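Local coordinates for protein AF1502 (Archaeoglobus fulgidus, PDB 5A1Q) that is of unknown function but represents the STAC domain, which is associated with transmembrane solute transport and two-component signal transduction systems, at residues A[37-40]-A[41-44]. Residues are numbered along the deposited sequence; the frame is centred on the assembly and turned at random.
Sequences DVDD and SNYK
Asp39 and Asn42 close a type I beta turn, with the Asn42 N to Asp39 O bond at 3.2 Å and helical backbone torsions at Asp40 and Ser41. Asp39 O also accepts from Tyr43 N at 3.1 Å. Two bonds therefore grip Asp39 O.

The Asn42 carboxamide does the side-chain work, bridging two backbone groups on either side of Val38. Asn42 ND2 donates to Asp37 O over 2.9 Å, and Asn42 OD1 accepts from Asp39 N, also at 2.9 Å and nearly straight (170°). In each bond the donor lies above the plane of the accepting carbonyl and not on a lone pair. Asn42 chi1 of 71° puts CG between its own backbone N and carbonyl carbon, folding the amide back over the preceding chain; bonds at both ends then fix its rotation. With an alanine here the carboxamide is gone, so Asp37 O and Asp39 N lose these partners and the extended segment would probably be freer to move.

The Asp39 carboxylate has its plane 30° from that amide. Asp39 OD1 lies close to Ser41 N and Asn42 N, both at 3.0 Å but through strongly bent, weak bonds, the first in the manner of an Asx turn. Val38 CG1 touches Tyr43 CB at 4.1 Å, while the carbonyl oxygens of Asp39 and Asp40 lie at the edge of the tyrosine ring. A water bridges Asp40 O and Lys44 N.

The turn leads the loop after helix 22-33 into the start of helix 43-51. Val38 is buried against Tyr7 and Leu10 of helix 7-18, Asp40 OD1 accepts from Ile5 N, and Lys44 forms a salt bridge to Glu68 on helix 57-70.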
# COMPACT_ATOMS: atom_id res chain seq x y z
N ASP A 37 1.21 12.12 7.35
CA ASP A 37 2.54 12.30 7.87
C ASP A 37 3.14 10.96 8.29
O ASP A 37 2.47 9.92 8.16
CB ASP A 37 2.53 13.32 9.01
CG ASP A 37 1.89 12.81 10.30
OD1 ASP A 37 1.33 11.69 10.30
OD2 ASP A 37 1.93 13.55 11.35
N VAL A 38 4.38 11.00 8.72
CA VAL A 38 5.08 9.83 9.22
C VAL A 38 5.42 10.12 10.66
O VAL A 38 5.98 11.18 10.99
CB VAL A 38 6.40 9.52 8.42
CG1 VAL A 38 7.09 8.32 9.01
CG2 VAL A 38 6.05 9.26 6.98
N ASP A 39 5.09 9.17 11.55
CA ASP A 39 5.44 9.31 12.95
C ASP A 39 5.64 7.94 13.63
O ASP A 39 5.60 6.92 12.95
CB ASP A 39 4.38 10.13 13.71
CG ASP A 39 2.98 9.51 13.66
OD1 ASP A 39 2.81 8.28 13.50
OD2 ASP A 39 2.01 10.29 13.77
N ASP A 40 5.97 7.98 14.93
CA ASP A 40 6.23 6.70 15.63
C ASP A 40 5.04 5.75 15.57
O ASP A 40 5.20 4.52 15.58
CB ASP A 40 6.62 6.94 17.05
CG ASP A 40 8.01 7.56 17.21
OD1 ASP A 40 8.87 7.39 16.30
OD2 ASP A 40 8.21 8.14 18.33
N SER A 41 3.84 6.31 15.50
CA SER A 41 2.64 5.47 15.54
C SER A 41 2.36 4.75 14.23
O SER A 41 1.69 3.72 14.28
CB SER A 41 1.37 6.27 15.89
OG SER A 41 1.38 6.86 17.18
N ASN A 42 2.84 5.27 13.08
CA ASN A 42 2.42 4.73 11.78
C ASN A 42 3.51 4.23 10.89
O ASN A 42 3.25 3.64 9.82
CB ASN A 42 1.51 5.75 11.04
CG ASN A 42 2.26 6.97 10.54
OD1 ASN A 42 3.48 7.01 10.49
ND2 ASN A 42 1.50 7.96 10.10
N TYR A 43 4.80 4.46 11.25
CA TYR A 43 5.84 4.08 10.33
C TYR A 43 5.95 2.60 10.04
O TYR A 43 6.28 2.24 8.92
CB TYR A 43 7.22 4.65 10.72
CG TYR A 43 7.97 3.94 11.83
CD1 TYR A 43 7.56 4.09 13.10
CD2 TYR A 43 9.04 3.10 11.55
CE1 TYR A 43 8.20 3.50 14.17
CE2 TYR A 43 9.76 2.51 12.61
CZ TYR A 43 9.32 2.73 13.93
OH TYR A 43 9.88 2.13 15.03
N LYS A 44 5.63 1.76 11.02
CA LYS A 44 5.82 0.35 10.80
C LYS A 44 4.74 -0.13 9.82
O LYS A 44 5.03 -0.97 8.96
CB LYS A 44 5.78 -0.41 12.08
CG LYS A 44 7.08 -0.19 12.89
CD LYS A 44 7.22 -1.21 13.98
CE LYS A 44 8.48 -0.90 14.82
NZ LYS A 44 8.85 -1.89 15.85
O HOH W 1 4.68 2.27 13.94